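Local atomic coordinates of FACT complex subunit SPT16 (Ashbya gossypii, PDB entry 6A8M), a protein that probably reorganizes nucleosomes as a histone chaperone subunit of the FACT complex, in processes such as transcription elongation, DNA replication and DNA repair. Residues G28-V34 with A128-L134; I102-Q106 with D120-R124; S192-M196 with S300-F306; F320-L324 with Y349-K354. All blocks are in the same frame, centred on the assembly; numbering follows the deposited sequence.

Contact 1 of 4, residues G28-V34 with A128-L134; sequences GSPSSLV and AGSAVGL
A131 O is approached from two quarters: S31 N donates a hydrogen bond to it at 2.8 Å, tilted 30° from the carbonyl plane, and a water oxygen lies 3.0 Å from A131 O. The same water is 2.6 Å from S32 OG and also near G129 O, so it bridges the 28-34 and 128-134 segments at the start of their pairing. With chi1 at 62°, S32 OG stands between its own backbone N and carbonyl carbon, on the side of the strand where the water sits. Just before, S31 CB packs against A128 O, and S31 OG lies 3.6 Å from G129 CA; a side chain on G129 would run into this hydroxyl. The strands then pair in parallel within the six-stranded mixed sheet of the SPT16 N-terminal lobe, between strands 64-68 and 162-165. G133 N gives an almost straight bond to S32 O (2.8 Å), and V34 N returns one to G133 O (3.0 Å). L33 CD2 lies 3.6 Å from G133 CA, filling the place a CB would take. On the other face V34 CG2 meets V132 CG1 at 3.9 Å, both also touching V125 of helix 113-128.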
loop_
_atom_site.group_PDB
_atom_site.type_symbol
_atom_site.label_atom_id
_atom_site.label_comp_id
_atom_site.label_asym_id
_atom_site.label_seq_id
_atom_site.Cartn_x
_atom_site.Cartn_y
_atom_site.Cartn_z
ATOM N N GLY A 28 21.834 11.346 -0.834
ATOM C CA GLY A 28 22.032 12.522 -0.015
ATOM C C GLY A 28 22.813 12.292 1.261
ATOM O O GLY A 28 23.085 13.264 1.974
ATOM N N SER A 29 23.165 11.044 1.576
ATOM C CA SER A 29 24.007 10.708 2.721
ATOM C C SER A 29 23.559 11.387 4.021
ATOM O O SER A 29 24.301 12.187 4.597
ATOM C CB SER A 29 25.462 11.047 2.425
ATOM O OG SER A 29 25.941 10.362 1.278
ATOM N N PRO A 30 22.347 11.113 4.501
ATOM C CA PRO A 30 21.940 11.710 5.778
ATOM C C PRO A 30 22.774 11.130 6.912
ATOM O O PRO A 30 23.135 9.950 6.896
ATOM C CB PRO A 30 20.457 11.326 5.898
ATOM C CG PRO A 30 20.346 10.051 5.092
ATOM C CD PRO A 30 21.320 10.206 3.948
ATOM N N SER A 31 23.088 11.977 7.892
ATOM C CA SER A 31 23.849 11.577 9.068
ATOM C C SER A 31 22.964 11.125 10.219
ATOM O O SER A 31 23.469 10.537 11.186
ATOM C CB SER A 31 24.727 12.735 9.550
ATOM O OG SER A 31 25.580 13.195 8.521
ATOM N N SER A 32 21.665 11.388 10.133
ATOM C CA SER A 32 20.676 11.008 11.134
ATOM C C SER A 32 19.314 11.140 10.469
ATOM O O SER A 32 19.192 11.748 9.408
ATOM C CB SER A 32 20.753 11.885 12.386
ATOM O OG SER A 32 20.486 13.256 12.103
ATOM N N LEU A 33 18.293 10.573 11.112
ATOM C CA LEU A 33 16.918 10.608 10.632
ATOM C C LEU A 33 16.045 11.179 11.735
ATOM O O LEU A 33 16.267 10.872 12.909
ATOM C CB LEU A 33 16.410 9.214 10.274
ATOM C CG LEU A 33 17.232 8.384 9.292
ATOM C CD1 LEU A 33 16.578 7.051 9.054
ATOM C CD2 LEU A 33 17.390 9.171 7.976
ATOM N N VAL A 34 15.051 11.994 11.372
ATOM C CA VAL A 34 14.035 12.444 12.325
ATOM C C VAL A 34 12.646 12.290 11.708
ATOM O O VAL A 34 12.380 12.837 10.630
ATOM C CB VAL A 34 14.251 13.902 12.769
ATOM C CG1 VAL A 34 13.204 14.266 13.810
ATOM C CG2 VAL A 34 15.682 14.116 13.333
ATOM N N ALA A 128 25.663 14.918 14.796
ATOM C CA ALA A 128 25.755 13.843 13.815
ATOM C C ALA A 128 26.185 14.369 12.448
ATOM O O ALA A 128 26.980 13.725 11.751
ATOM C CB ALA A 128 24.411 13.112 13.720
ATOM N N GLY A 129 25.677 15.525 12.048
ATOM C CA GLY A 129 25.980 16.049 10.728
ATOM C C GLY A 129 24.924 17.019 10.252
ATOM O O GLY A 129 23.871 17.200 10.870
ATOM N N SER A 130 25.223 17.651 9.112
ATOM C CA SER A 130 24.344 18.697 8.610
ATOM C C SER A 130 23.205 18.137 7.768
ATOM O O SER A 130 22.159 18.782 7.661
ATOM C CB SER A 130 25.141 19.727 7.800
ATOM O OG SER A 130 25.887 19.110 6.769
ATOM N N ALA A 131 23.387 16.966 7.162
ATOM C CA ALA A 131 22.335 16.334 6.371
ATOM C C ALA A 131 21.462 15.489 7.290
ATOM O O ALA A 131 21.953 14.548 7.930
ATOM C CB ALA A 131 22.925 15.472 5.256
ATOM N N VAL A 132 20.164 15.798 7.315
ATOM C CA VAL A 132 19.192 15.129 8.174
ATOM C C VAL A 132 18.120 14.511 7.292
ATOM O O VAL A 132 17.486 15.218 6.508
ATOM C CB VAL A 132 18.563 16.117 9.174
ATOM C CG1 VAL A 132 17.816 15.371 10.260
ATOM C CG2 VAL A 132 19.636 17.023 9.769
ATOM N N GLY A 133 17.889 13.210 7.456
ATOM C CA GLY A 133 16.880 12.522 6.669
ATOM C C GLY A 133 15.502 12.769 7.256
ATOM O O GLY A 133 15.294 12.617 8.463
ATOM N N LEU A 134 14.567 13.180 6.405
ATOM C CA LEU A 134 13.235 13.574 6.828
ATOM C C LEU A 134 12.204 13.014 5.858
ATOM O O LEU A 134 12.506 12.766 4.691
ATOM C CB LEU A 134 13.086 15.098 6.868
ATOM C CG LEU A 134 14.028 15.881 7.778
ATOM C CD1 LEU A 134 13.796 17.351 7.536
ATOM C CD2 LEU A 134 13.741 15.525 9.217
HETATM O O HOH W 1 22.294 14.640 10.884
#

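Contact 2 of 4, residues I102-Q106 with D120-R124; sequences IELWQ and DLVER
E103 and R124 reach for each other from opposite directions, joining outermost strand 101-106 of the mixed sheet to helix 113-128 in this alpha/beta lobe. The short strand and helix axes are 13.0 Å apart, so long side chains make the connection. R124 NH1 bonds to E103 OE1 at 3.1 Å in a salt bridge, and NH2 adds a weak bond to OE2. The two groups do not lie flat together: their planes are 69° apart, and NH1, with the oxygen in its own guanidinium plane, comes from above the carboxylate. E103 is extended beyond CG, and W105, two residues along the strand, points to the same side. W105 NE1 donates to E103 OE2 at 2.9 Å, in the indole plane and on the anti lone pair, which should fix the turn of both groups. An alanine in place of E103 would remove the carboxylate and probably leave the R124 guanidinium and W105 NE1 without their shared acceptor, the arginine set free to swing. The indole and guanidinium planes stand 74° apart, the ring presenting its edge to a guanidinium face. Farther round the six-membered ring, W105 CZ3 touches L121 CB at 3.9 Å and the methylene of D120, whose carboxylate pairs with K116. Closest on the arginine side is W105 CZ2, 3.4 Å from R124 NH2.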
loop_
_atom_site.group_PDB
_atom_site.type_symbol
_atom_site.label_atom_id
_atom_site.label_comp_id
_atom_site.label_asym_id
_atom_site.label_seq_id
_atom_site.Cartn_x
_atom_site.Cartn_y
_atom_site.Cartn_z
ATOM N N ILE A 102 18.856 2.624 22.615
ATOM C CA ILE A 102 17.573 3.309 22.454
ATOM C C ILE A 102 17.276 4.063 23.736
ATOM O O ILE A 102 17.340 3.488 24.827
ATOM C CB ILE A 102 16.449 2.309 22.149
ATOM C CG1 ILE A 102 16.724 1.534 20.862
ATOM C CG2 ILE A 102 15.084 3.016 22.079
ATOM C CD1 ILE A 102 15.767 0.350 20.685
ATOM N N GLU A 103 16.933 5.345 23.611
ATOM C CA GLU A 103 16.516 6.159 24.745
ATOM C C GLU A 103 15.052 6.535 24.585
ATOM O O GLU A 103 14.652 7.044 23.535
ATOM C CB GLU A 103 17.368 7.427 24.860
ATOM C CG GLU A 103 18.846 7.152 24.886
ATOM C CD GLU A 103 19.671 8.398 25.071
ATOM O OE1 GLU A 103 20.900 8.329 24.854
ATOM O OE2 GLU A 103 19.100 9.444 25.436
ATOM N N LEU A 104 14.255 6.274 25.620
ATOM C CA LEU A 104 12.866 6.711 25.669
ATOM C C LEU A 104 12.824 7.989 26.495
ATOM O O LEU A 104 13.041 7.958 27.712
ATOM C CB LEU A 104 11.977 5.628 26.282
ATOM C CG LEU A 104 12.127 4.277 25.595
ATOM C CD1 LEU A 104 11.329 3.188 26.305
ATOM C CD2 LEU A 104 11.674 4.413 24.164
ATOM N N TRP A 105 12.566 9.111 25.838
ATOM C CA TRP A 105 12.325 10.374 26.528
ATOM C C TRP A 105 10.817 10.553 26.700
ATOM O O TRP A 105 10.072 10.583 25.716
ATOM C CB TRP A 105 12.912 11.543 25.738
ATOM C CG TRP A 105 14.407 11.479 25.473
ATOM C CD1 TRP A 105 15.300 10.537 25.920
ATOM C CD2 TRP A 105 15.161 12.393 24.675
ATOM N NE1 TRP A 105 16.571 10.815 25.443
ATOM C CE2 TRP A 105 16.510 11.950 24.677
ATOM C CE3 TRP A 105 14.827 13.540 23.946
ATOM C CZ2 TRP A 105 17.517 12.629 23.995
ATOM C CZ3 TRP A 105 15.831 14.209 23.269
ATOM C CH2 TRP A 105 17.156 13.751 23.289
ATOM N N GLN A 106 10.363 10.683 27.944
ATOM C CA GLN A 106 8.935 10.781 28.211
ATOM C C GLN A 106 8.474 12.215 27.956
ATOM O O GLN A 106 9.014 13.149 28.543
ATOM C CB GLN A 106 8.676 10.358 29.650
ATOM C CG GLN A 106 7.242 10.216 30.068
ATOM C CD GLN A 106 7.143 9.700 31.497
ATOM O OE1 GLN A 106 6.870 10.459 32.434
ATOM N NE2 GLN A 106 7.389 8.406 31.671
ATOM N N ASP A 120 17.210 19.598 22.974
ATOM C CA ASP A 120 18.186 18.531 23.229
ATOM C C ASP A 120 18.406 17.673 21.991
ATOM O O ASP A 120 19.546 17.355 21.629
ATOM C CB ASP A 120 17.715 17.623 24.363
ATOM C CG ASP A 120 17.661 18.309 25.697
ATOM O OD1 ASP A 120 18.138 19.460 25.805
ATOM O OD2 ASP A 120 17.123 17.670 26.635
ATOM N N LEU A 121 17.315 17.264 21.336
ATOM C CA LEU A 121 17.445 16.384 20.181
ATOM C C LEU A 121 18.157 17.086 19.028
ATOM O O LEU A 121 19.013 16.489 18.369
ATOM C CB LEU A 121 16.074 15.879 19.748
ATOM C CG LEU A 121 16.185 15.015 18.488
ATOM C CD1 LEU A 121 16.813 13.660 18.814
ATOM C CD2 LEU A 121 14.876 14.882 17.821
ATOM N N VAL A 122 17.840 18.364 18.790
ATOM C CA VAL A 122 18.552 19.136 17.769
ATOM C C VAL A 122 20.058 19.163 18.045
ATOM O O VAL A 122 20.868 19.115 17.111
ATOM C CB VAL A 122 17.949 20.552 17.664
ATOM C CG1 VAL A 122 19.004 21.557 17.282
ATOM C CG2 VAL A 122 16.818 20.539 16.641
ATOM N N GLU A 123 20.465 19.218 19.320
ATOM C CA GLU A 123 21.893 19.158 19.631
ATOM C C GLU A 123 22.504 17.843 19.145
ATOM O O GLU A 123 23.580 17.828 18.527
ATOM C CB GLU A 123 22.130 19.334 21.134
ATOM C CG GLU A 123 21.737 20.701 21.702
ATOM C CD GLU A 123 22.462 21.861 21.032
ATOM O OE1 GLU A 123 23.673 22.049 21.291
ATOM O OE2 GLU A 123 21.810 22.591 20.255
ATOM N N ARG A 124 21.828 16.728 19.404
ATOM C CA ARG A 124 22.351 15.452 18.930
ATOM C C ARG A 124 22.355 15.385 17.402
ATOM O O ARG A 124 23.299 14.855 16.805
ATOM C CB ARG A 124 21.552 14.301 19.543
ATOM C CG ARG A 124 22.254 12.959 19.453
ATOM C CD ARG A 124 21.536 11.875 20.235
ATOM N NE ARG A 124 21.310 12.248 21.633
ATOM C CZ ARG A 124 21.043 11.369 22.597
ATOM N NH1 ARG A 124 20.977 10.071 22.306
ATOM N NH2 ARG A 124 20.849 11.781 23.844
#

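Contact 3 of 4, residues S192-M196 with S300-F306; sequences SDKFM and SNISRTF
A Met-aromatic contact anchors one end of this buried helix-on-strand packing: M196 SD sits at the edge of the F306 ring, 3.9 Å from F306 CZ and 82° off the ring normal. The methionine gets there by a folded chain: CG is anti to the backbone N (chi1 -175°), and the chain then bends at chi2 and chi3. These bends also bring M196 CE to within 3.6 Å of I302 O and against the I302 CG2 methyl, while M196 CG rests on R304 CG at 3.9 Å. Helix 179-208 here lies on strand 298-308 of the peptidase M24-like domain, the pita-bread fold, with 30° between the short helix and strand directions. I302 points into the seam: its CG2 packs on S192 CB (3.8 Å), and its CD1 crosses to D193 OD1 at 3.5 Å. The same CD1 methyl covers one face of the R304 guanidinium, 3.5 Å above its plane. D193 receives backbone N-H groups of N433 and Y434, and R304 is held by Y434 O and a salt bridge to D419, so both buried side chains have polar partners from elsewhere in the chain. At the other end S192 OG and S300 OG share a hydrogen bond of 2.8 Å, and S300 OG is bonded to S188 as well.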
loop_
_atom_site.group_PDB
_atom_site.type_symbol
_atom_site.label_atom_id
_atom_site.label_comp_id
_atom_site.label_asym_id
_atom_site.label_seq_id
_atom_site.Cartn_x
_atom_site.Cartn_y
_atom_site.Cartn_z
ATOM N N SER A 192 -9.902 -9.308 0.041
ATOM C CA SER A 192 -10.266 -8.651 -1.216
ATOM C C SER A 192 -11.107 -9.573 -2.093
ATOM O O SER A 192 -12.080 -9.127 -2.712
ATOM C CB SER A 192 -9.013 -8.200 -1.958
ATOM O OG SER A 192 -8.420 -7.105 -1.287
ATOM N N ASP A 193 -10.712 -10.847 -2.195
ATOM C CA ASP A 193 -11.504 -11.847 -2.906
ATOM C C ASP A 193 -12.952 -11.869 -2.422
ATOM O O ASP A 193 -13.883 -11.913 -3.231
ATOM C CB ASP A 193 -10.914 -13.247 -2.705
ATOM C CG ASP A 193 -9.702 -13.543 -3.572
ATOM O OD1 ASP A 193 -9.404 -12.783 -4.518
ATOM O OD2 ASP A 193 -9.064 -14.578 -3.281
ATOM N N LYS A 194 -13.158 -11.887 -1.098
ATOM C CA LYS A 194 -14.516 -12.014 -0.567
ATOM C C LYS A 194 -15.372 -10.821 -0.956
ATOM O O LYS A 194 -16.556 -10.975 -1.267
ATOM C CB LYS A 194 -14.498 -12.129 0.952
ATOM C CG LYS A 194 -13.861 -13.389 1.469
ATOM C CD LYS A 194 -14.598 -14.590 0.946
ATOM C CE LYS A 194 -14.388 -15.751 1.855
ATOM N NZ LYS A 194 -15.262 -16.878 1.426
ATOM N N PHE A 195 -14.800 -9.626 -0.881
ATOM C CA PHE A 195 -15.547 -8.423 -1.228
ATOM C C PHE A 195 -15.754 -8.294 -2.731
ATOM O O PHE A 195 -16.804 -7.793 -3.159
ATOM C CB PHE A 195 -14.856 -7.200 -0.617
ATOM C CG PHE A 195 -15.110 -7.092 0.857
ATOM C CD1 PHE A 195 -16.327 -6.606 1.309
ATOM C CD2 PHE A 195 -14.195 -7.559 1.776
ATOM C CE1 PHE A 195 -16.619 -6.559 2.672
ATOM C CE2 PHE A 195 -14.474 -7.514 3.132
ATOM C CZ PHE A 195 -15.682 -7.011 3.580
ATOM N N MET A 196 -14.799 -8.747 -3.556
ATOM C CA MET A 196 -15.080 -8.783 -4.992
ATOM C C MET A 196 -16.240 -9.732 -5.294
ATOM O O MET A 196 -17.098 -9.432 -6.143
ATOM C CB MET A 196 -13.823 -9.176 -5.785
ATOM C CG MET A 196 -14.014 -9.122 -7.314
ATOM S SD MET A 196 -14.590 -7.519 -7.941
ATOM C CE MET A 196 -13.094 -6.551 -7.808
ATOM N N SER A 300 -3.841 -5.159 -0.164
ATOM C CA SER A 300 -4.015 -6.003 -1.343
ATOM C C SER A 300 -4.965 -5.284 -2.298
ATOM O O SER A 300 -5.593 -4.270 -1.957
ATOM C CB SER A 300 -4.552 -7.400 -0.988
ATOM O OG SER A 300 -5.812 -7.297 -0.336
ATOM N N ASN A 301 -5.055 -5.809 -3.516
ATOM C CA ASN A 301 -5.833 -5.164 -4.568
ATOM C C ASN A 301 -6.339 -6.241 -5.509
ATOM O O ASN A 301 -5.627 -7.213 -5.773
ATOM C CB ASN A 301 -4.997 -4.142 -5.364
ATOM C CG ASN A 301 -5.850 -3.313 -6.279
ATOM O OD1 ASN A 301 -6.834 -2.742 -5.824
ATOM N ND2 ASN A 301 -5.516 -3.282 -7.584
ATOM N N ILE A 302 -7.567 -6.066 -6.005
ATOM C CA ILE A 302 -8.120 -6.937 -7.043
ATOM C C ILE A 302 -9.002 -6.078 -7.934
ATOM O O ILE A 302 -9.752 -5.234 -7.441
ATOM C CB ILE A 302 -8.918 -8.125 -6.462
ATOM C CG1 ILE A 302 -9.332 -9.096 -7.590
ATOM C CG2 ILE A 302 -10.128 -7.661 -5.598
ATOM C CD1 ILE A 302 -9.951 -10.424 -7.079
ATOM N N SER A 303 -8.887 -6.268 -9.247
ATOM C CA SER A 303 -9.758 -5.590 -10.202
ATOM C C SER A 303 -10.274 -6.625 -11.180
ATOM O O SER A 303 -9.519 -7.484 -11.642
ATOM C CB SER A 303 -9.060 -4.466 -10.985
ATOM O OG SER A 303 -8.715 -3.382 -10.142
ATOM N N ARG A 304 -11.550 -6.524 -11.511
ATOM C CA ARG A 304 -12.156 -7.444 -12.465
ATOM C C ARG A 304 -12.951 -6.628 -13.467
ATOM O O ARG A 304 -13.397 -5.505 -13.179
ATOM C CB ARG A 304 -13.084 -8.464 -11.774
ATOM C CG ARG A 304 -12.336 -9.397 -10.829
ATOM C CD ARG A 304 -11.449 -10.321 -11.639
ATOM N NE ARG A 304 -10.765 -11.367 -10.872
ATOM C CZ ARG A 304 -9.488 -11.274 -10.502
ATOM N NH1 ARG A 304 -8.794 -10.156 -10.778
ATOM N NH2 ARG A 304 -8.899 -12.286 -9.864
ATOM N N THR A 305 -13.143 -7.210 -14.642
ATOM C CA THR A 305 -14.075 -6.684 -15.631
ATOM C C THR A 305 -15.237 -7.666 -15.735
ATOM O O THR A 305 -15.022 -8.882 -15.833
ATOM C CB THR A 305 -13.396 -6.524 -16.999
ATOM O OG1 THR A 305 -12.277 -5.646 -16.888
ATOM C CG2 THR A 305 -14.370 -5.941 -18.019
ATOM N N PHE A 306 -16.459 -7.155 -15.669
ATOM C CA PHE A 306 -17.640 -7.975 -15.869
ATOM C C PHE A 306 -18.236 -7.615 -17.226
ATOM O O PHE A 306 -18.228 -6.446 -17.622
ATOM C CB PHE A 306 -18.637 -7.781 -14.731
ATOM C CG PHE A 306 -18.064 -8.095 -13.379
ATOM C CD1 PHE A 306 -17.986 -9.407 -12.929
ATOM C CD2 PHE A 306 -17.565 -7.088 -12.579
ATOM C CE1 PHE A 306 -17.432 -9.712 -11.671
ATOM C CE2 PHE A 306 -16.988 -7.371 -11.344
ATOM C CZ PHE A 306 -16.927 -8.681 -10.875
#

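Contact 4 of 4, residues F320-L324 with Y349-K354; sequences FLLLL and YINSKK
Segments F320-L324 and Y349-K353 run as helices with an angle of 141° between their directions and 11.0 Å between their short axes, a spacing bridged by side chains. F320 is the main wedge. Its CG is anti to the backbone N (chi1 166°), which throws the ring across to the partner helix between Y349, I350 and K354. K354, the first residue beyond the helix, sets its CG over one ring face in a CH-pi contact, 3.7 Å from the F320 centroid. At the ring edge, in plane, F320 CZ meets I350 CG1 at 3.6 Å. The two aromatic rings touch rim to rim, F320 CE1 3.6 Å from Y349 CE2, with planes only 19° apart and neither ring over the other. In the M24-like pita-bread domain, helix 312-332 lies against the antiparallel sheet, L321 and L324 meeting L399 and F401 of strand 394-405, and helix 339-353 packs against helix 312-332. An alanine at F320 would strip away the ring and is likely to open a gap among Y349, I350 and K354, leaving K354 CG without the ring face it packs on. One turn on, L324 CD1 rests on Y349 CD2 (3.7 Å), and its other methyl, CD2, reaches I350 CG1. Toward the surface the Y349 hydroxyl comes to 3.4 Å from L323 CB. A water donates to L323 O at 2.7 Å and has a weak link to Y349 OH.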
loop_
_atom_site.group_PDB
_atom_site.type_symbol
_atom_site.label_atom_id
_atom_site.label_comp_id
_atom_site.label_asym_id
_atom_site.label_seq_id
_atom_site.Cartn_x
_atom_site.Cartn_y
_atom_site.Cartn_z
ATOM N N PHE A 320 -7.600 -11.621 -24.522
ATOM C CA PHE A 320 -6.228 -11.132 -24.632
ATOM C C PHE A 320 -5.732 -10.552 -23.317
ATOM O O PHE A 320 -4.593 -10.804 -22.913
ATOM C CB PHE A 320 -6.121 -10.079 -25.735
ATOM C CG PHE A 320 -4.836 -9.318 -25.671
ATOM C CD1 PHE A 320 -3.676 -9.894 -26.137
ATOM C CD2 PHE A 320 -4.777 -8.062 -25.061
ATOM C CE1 PHE A 320 -2.477 -9.216 -26.055
ATOM C CE2 PHE A 320 -3.580 -7.387 -24.962
ATOM C CZ PHE A 320 -2.436 -7.961 -25.453
ATOM N N LEU A 321 -6.568 -9.754 -22.638
ATOM C CA LEU A 321 -6.165 -9.160 -21.366
ATOM C C LEU A 321 -5.724 -10.231 -20.375
ATOM O O LEU A 321 -4.723 -10.059 -19.669
ATOM C CB LEU A 321 -7.320 -8.334 -20.792
ATOM C CG LEU A 321 -7.148 -7.669 -19.435
ATOM C CD1 LEU A 321 -6.045 -6.624 -19.509
ATOM C CD2 LEU A 321 -8.473 -7.036 -19.024
ATOM N N LEU A 322 -6.437 -11.365 -20.336
ATOM C CA LEU A 322 -6.020 -12.475 -19.479
ATOM C C LEU A 322 -4.644 -12.997 -19.861
ATOM O O LEU A 322 -3.809 -13.269 -18.985
ATOM C CB LEU A 322 -7.025 -13.620 -19.559
ATOM C CG LEU A 322 -8.322 -13.480 -18.789
ATOM C CD1 LEU A 322 -9.203 -14.708 -19.081
ATOM C CD2 LEU A 322 -8.055 -13.323 -17.289
ATOM N N LEU A 323 -4.411 -13.186 -21.164
ATOM C CA LEU A 323 -3.126 -13.680 -21.653
ATOM C C LEU A 323 -2.006 -12.704 -21.337
ATOM O O LEU A 323 -0.890 -13.115 -21.007
ATOM C CB LEU A 323 -3.201 -13.926 -23.163
ATOM C CG LEU A 323 -4.188 -15.024 -23.583
ATOM C CD1 LEU A 323 -4.248 -15.186 -25.079
ATOM C CD2 LEU A 323 -3.784 -16.340 -22.920
ATOM N N LEU A 324 -2.292 -11.404 -21.423
ATOM C CA LEU A 324 -1.285 -10.392 -21.111
ATOM C C LEU A 324 -0.912 -10.421 -19.634
ATOM O O LEU A 324 0.273 -10.345 -19.276
ATOM C CB LEU A 324 -1.806 -9.008 -21.511
ATOM C CG LEU A 324 -0.942 -7.825 -21.059
ATOM C CD1 LEU A 324 0.413 -7.916 -21.784
ATOM C CD2 LEU A 324 -1.616 -6.508 -21.387
ATOM N N TYR A 349 4.109 -7.425 -25.881
ATOM C CA TYR A 349 3.085 -8.446 -26.071
ATOM C C TYR A 349 1.844 -7.856 -26.742
ATOM O O TYR A 349 1.245 -8.484 -27.620
ATOM C CB TYR A 349 2.756 -9.069 -24.715
ATOM C CG TYR A 349 1.961 -10.353 -24.764
ATOM C CD1 TYR A 349 2.588 -11.575 -24.974
ATOM C CD2 TYR A 349 0.586 -10.340 -24.595
ATOM C CE1 TYR A 349 1.855 -12.748 -25.026
ATOM C CE2 TYR A 349 -0.151 -11.502 -24.642
ATOM C CZ TYR A 349 0.483 -12.703 -24.859
ATOM O OH TYR A 349 -0.269 -13.865 -24.909
ATOM N N ILE A 350 1.469 -6.627 -26.375
ATOM C CA ILE A 350 0.316 -5.989 -27.010
ATOM C C ILE A 350 0.605 -5.683 -28.470
ATOM O O ILE A 350 -0.243 -5.892 -29.346
ATOM C CB ILE A 350 -0.067 -4.702 -26.255
ATOM C CG1 ILE A 350 -0.532 -4.992 -24.846
ATOM C CG2 ILE A 350 -1.138 -3.950 -27.008
ATOM C CD1 ILE A 350 -0.344 -3.771 -23.965
ATOM N N ASN A 351 1.797 -5.164 -28.754
ATOM C CA ASN A 351 2.149 -4.828 -30.132
ATOM C C ASN A 351 2.123 -6.071 -31.000
ATOM O O ASN A 351 1.729 -6.021 -32.176
ATOM C CB ASN A 351 3.531 -4.177 -30.156
ATOM C CG ASN A 351 4.035 -3.904 -31.566
ATOM O OD1 ASN A 351 3.758 -2.845 -32.132
ATOM N ND2 ASN A 351 4.787 -4.852 -32.136
ATOM N N SER A 352 2.536 -7.203 -30.426
ATOM C CA SER A 352 2.546 -8.454 -31.170
ATOM C C SER A 352 1.135 -8.905 -31.517
ATOM O O SER A 352 0.856 -9.273 -32.666
ATOM C CB SER A 352 3.247 -9.542 -30.363
ATOM O OG SER A 352 3.335 -10.718 -31.141
ATOM N N LYS A 353 0.250 -8.937 -30.526
ATOM C CA LYS A 353 -1.038 -9.602 -30.655
ATOM C C LYS A 353 -2.202 -8.654 -30.913
ATOM O O LYS A 353 -3.143 -9.033 -31.618
ATOM C CB LYS A 353 -1.334 -10.407 -29.388
ATOM C CG LYS A 353 -0.150 -11.236 -28.888
ATOM C CD LYS A 353 0.129 -12.407 -29.802
ATOM C CE LYS A 353 0.970 -13.462 -29.082
ATOM N NZ LYS A 353 1.222 -14.650 -29.950
ATOM N N LYS A 354 -2.168 -7.434 -30.369
ATOM C CA LYS A 354 -3.342 -6.558 -30.348
ATOM C C LYS A 354 -2.915 -5.102 -30.474
ATOM O O LYS A 354 -3.125 -4.293 -29.559
ATOM C CB LYS A 354 -4.131 -6.763 -29.055
ATOM C CG LYS A 354 -4.882 -8.071 -28.949
ATOM C CD LYS A 354 -5.928 -8.204 -30.051
ATOM C CE LYS A 354 -6.940 -9.270 -29.722
ATOM N NZ LYS A 354 -7.910 -9.453 -30.843
HETATM O O HOH W 2 0.235 -15.416 -21.828
#

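Overall arrangement
The four contacts fall in two pairs along the chain, one in each globular part of this N-terminal fragment of SPT16. Contacts 1 and 2, with centres 15 Å apart, share the six-stranded sheet of the N-terminal lobe; contact 2 is nested within the loop that contact 1 closes, and helix 113-128 runs directly on to strand 131-134. Contacts 3 and 4 follow in the M24-like domain, centres 22 Å apart and nearest atoms about 5 Å, with strand 298-308 leading into helix 312-332. Between the pairs, centres lie 41 to 56 Å apart without touching, so these contacts describe the inside of two separate parts, the N-terminal lobe and the M24-like domain, and none of them spans the two.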